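Local coordinates for Pdx2 protein (PDB 2ABW) that hydrolyses glutamine to glutamate and ammonia, the ammonia being channelled to the partner synthase subunit that makes pyridoxal 5'-phosphate, the active form of vitamin B6, at residues 116-121 / 156-162. Sequence-based numbering, arbitrary orientation. Where two conformers were deposited one is given.
Sequences DITICR and PYIREIL
Thr118 faces both Arg159 and Glu160 across an antiparallel strand pair, a worked example of the classic beta bulge. Thr118 O accepts a hydrogen bond from Arg159 N at 2.9 Å and a weak one from Glu160 N, while Thr118 N donates to Glu160 O. The extra residue shifts the register by one, yet regular pairing resumes beyond it: Cys120 and Tyr157 exchange two bonds, Tyr157 N to Cys120 O being 2.8 Å. At the other end Leu162 N reaches Asp116 O.

Polar side chains gather beside the bulge. Thr118 and Glu160 run side by side, and OG1 of Thr118 donates to OE1 of Glu160 over 2.6 Å, meeting the carboxylate on its anti side. A chi1 of -61° sets OG1 of Thr118 anti to the carbonyl carbon, towards Glu160, and leaves CG2 beside the Arg159 guanidinium, 3.8 Å from NH2. Arg159 bends at chi3 (72°), which brings one guanidinium face against CG of Glu160, near the rim of the group; its NH1 forms a salt bridge to OE2 of Glu160, 3.0 Å away, though the hydrogen bond within it is bent and weak, whereas NH2 forms a salt bridge with Glu98.

Apolar contacts occupy the opposite face. CD1 of Ile119 lies 3.8 Å from CB of Pro156 and also meets CG1 of Ile158, while CG2 of Ile117 meets CD1 of Ile161 at 3.7 Å.

This face packs on helix 88-92 through Ile119 and Pro156, and on strand 180-187 through Ile158 and Ile161. Pro156 also touches the probable nucleophile Cys87, strand 115-120 runs out into Arg121, which probably binds glutamine, and strand 94-98 completes the three-stranded sheet, pairing with 115-120 on the edge away from 157-161.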
loop_
_atom_site.group_PDB
_atom_site.type_symbol
_atom_site.label_atom_id
_atom_site.label_comp_id
_atom_site.label_asym_id
_atom_site.label_seq_id
_atom_site.Cartn_x
_atom_site.Cartn_y
_atom_site.Cartn_z
ATOM N N ASP A 116 8.560 8.918 0.104
ATOM C CA ASP A 116 8.911 10.383 0.165
ATOM C C ASP A 116 8.059 11.121 -0.850
ATOM O O ASP A 116 8.518 11.546 -1.899
ATOM C CB ASP A 116 10.374 10.629 0.052
ATOM C CG ASP A 116 11.140 10.105 1.292
ATOM O OD1 ASP A 116 10.562 9.981 2.429
ATOM O OD2 ASP A 116 12.296 9.705 1.082
ATOM N N ILE A 117 6.774 11.247 -0.475
ATOM C CA ILE A 117 5.799 11.945 -1.290
ATOM C C ILE A 117 4.903 12.794 -0.401
ATOM O O ILE A 117 4.777 12.611 0.769
ATOM C CB ILE A 117 4.898 10.942 -2.049
ATOM C CG1 ILE A 117 3.990 10.110 -1.098
ATOM C CG2 ILE A 117 5.767 10.073 -2.961
ATOM C CD1 ILE A 117 3.191 8.972 -1.768
ATOM N N THR A 118 4.260 13.774 -1.031
ATOM C CA THR A 118 3.171 14.498 -0.410
ATOM C C THR A 118 1.879 14.037 -1.002
ATOM O O THR A 118 1.708 13.968 -2.244
ATOM C CB THR A 118 3.273 16.005 -0.742
ATOM O OG1 THR A 118 4.502 16.518 -0.223
ATOM C CG2 THR A 118 2.164 16.808 -0.216
ATOM N N ILE A 119 0.970 13.618 -0.150
ATOM C CA ILE A 119 -0.300 13.071 -0.580
ATOM C C ILE A 119 -1.478 13.857 0.061
ATOM O O ILE A 119 -1.348 14.349 1.225
ATOM C CB ILE A 119 -0.371 11.609 -0.236
ATOM C CG1 ILE A 119 -1.430 10.884 -1.049
ATOM C CG2 ILE A 119 -0.581 11.439 1.319
ATOM C CD1 ILE A 119 -1.292 9.339 -0.908
ATOM N N CYS A 120 -2.571 14.000 -0.662
ATOM C CA CYS A 120 -3.762 14.740 -0.275
ATOM C C CYS A 120 -4.949 13.820 -0.219
ATOM O O CYS A 120 -5.213 13.042 -1.146
ATOM C CB CYS A 120 -4.082 15.786 -1.308
ATOM S SG CYS A 120 -2.707 16.750 -1.644
ATOM N N ARG A 121 -5.682 13.879 0.869
ATOM C CA ARG A 121 -6.772 12.948 0.981
ATOM C C ARG A 121 -7.900 13.458 0.185
ATOM O O ARG A 121 -8.645 12.658 -0.341
ATOM C CB ARG A 121 -7.152 12.665 2.439
ATOM C CG ARG A 121 -8.446 13.060 2.803
ATOM C CD ARG A 121 -8.912 12.317 4.012
ATOM N NE ARG A 121 -10.005 13.039 4.629
ATOM C CZ ARG A 121 -10.598 12.675 5.773
ATOM N NH1 ARG A 121 -10.222 11.570 6.410
ATOM N NH2 ARG A 121 -11.579 13.424 6.281
ATOM N N PRO A 156 -6.845 9.044 -2.948
ATOM C CA PRO A 156 -5.979 10.130 -2.505
ATOM C C PRO A 156 -5.166 10.594 -3.717
ATOM O O PRO A 156 -5.034 9.835 -4.704
ATOM C CB PRO A 156 -5.097 9.483 -1.450
ATOM C CG PRO A 156 -5.086 8.086 -1.779
ATOM C CD PRO A 156 -6.444 7.793 -2.305
ATOM N N TYR A 157 -4.639 11.802 -3.623
ATOM C CA TYR A 157 -3.901 12.438 -4.699
ATOM C C TYR A 157 -2.483 12.673 -4.307
ATOM O O TYR A 157 -2.164 13.385 -3.376
ATOM C CB TYR A 157 -4.590 13.739 -5.075
ATOM C CG TYR A 157 -3.878 14.531 -6.123
ATOM C CD1 TYR A 157 -3.908 14.149 -7.456
ATOM C CD2 TYR A 157 -3.235 15.688 -5.806
ATOM C CE1 TYR A 157 -3.257 14.913 -8.431
ATOM C CE2 TYR A 157 -2.585 16.442 -6.770
ATOM C CZ TYR A 157 -2.586 16.026 -8.051
ATOM O OH TYR A 157 -1.946 16.812 -8.997
ATOM N N ILE A 158 -1.555 12.158 -5.118
ATOM C CA ILE A 158 -0.132 12.348 -4.897
ATOM C C ILE A 158 0.318 13.649 -5.549
ATOM O O ILE A 158 0.445 13.733 -6.801
ATOM C CB ILE A 158 0.647 11.143 -5.423
ATOM C CG1 ILE A 158 0.251 9.893 -4.653
ATOM C CG2 ILE A 158 2.122 11.425 -5.368
ATOM C CD1 ILE A 158 0.797 8.493 -5.166
ATOM N N ARG A 159 0.524 14.679 -4.749
ATOM C CA ARG A 159 0.757 16.002 -5.201
ATOM C C ARG A 159 2.222 16.218 -5.507
ATOM O O ARG A 159 2.551 17.056 -6.379
ATOM C CB ARG A 159 0.293 16.997 -4.196
ATOM C CG ARG A 159 0.354 18.466 -4.667
ATOM C CD ARG A 159 -0.312 19.409 -3.692
ATOM N NE ARG A 159 0.419 19.612 -2.450
ATOM C CZ ARG A 159 1.526 20.337 -2.344
ATOM N NH1 ARG A 159 2.142 20.837 -3.399
ATOM N NH2 ARG A 159 2.108 20.434 -1.187
ATOM N N GLU A 160 3.119 15.613 -4.734
ATOM C CA GLU A 160 4.569 15.855 -4.894
ATOM C C GLU A 160 5.353 14.540 -4.741
ATOM O O GLU A 160 5.120 13.810 -3.787
ATOM C CB GLU A 160 5.084 16.816 -3.833
ATOM C CG GLU A 160 4.404 18.176 -3.809
ATOM C CD GLU A 160 4.935 19.119 -2.718
ATOM O OE1 GLU A 160 5.238 18.589 -1.598
ATOM O OE2 GLU A 160 5.086 20.319 -3.026
ATOM N N ILE A 161 6.374 14.380 -5.578
ATOM C CA ILE A 161 7.442 13.391 -5.377
ATOM C C ILE A 161 8.597 14.187 -4.755
ATOM O O ILE A 161 8.995 15.228 -5.311
ATOM C CB ILE A 161 7.845 12.768 -6.692
ATOM C CG1 ILE A 161 6.671 12.040 -7.364
ATOM C CG2 ILE A 161 9.014 11.788 -6.540
ATOM C CD1 ILE A 161 5.953 10.986 -6.529
ATOM N N LEU A 162 9.193 13.630 -3.697
ATOM C CA LEU A 162 10.135 14.398 -2.873
ATOM C C LEU A 162 11.562 13.848 -2.920
ATOM O O LEU A 162 12.457 14.391 -2.267
ATOM C CB LEU A 162 9.643 14.526 -1.460
ATOM C CG LEU A 162 8.295 15.199 -1.248
ATOM C CD1 LEU A 162 7.803 15.064 0.162
ATOM C CD2 LEU A 162 8.280 16.640 -1.748
#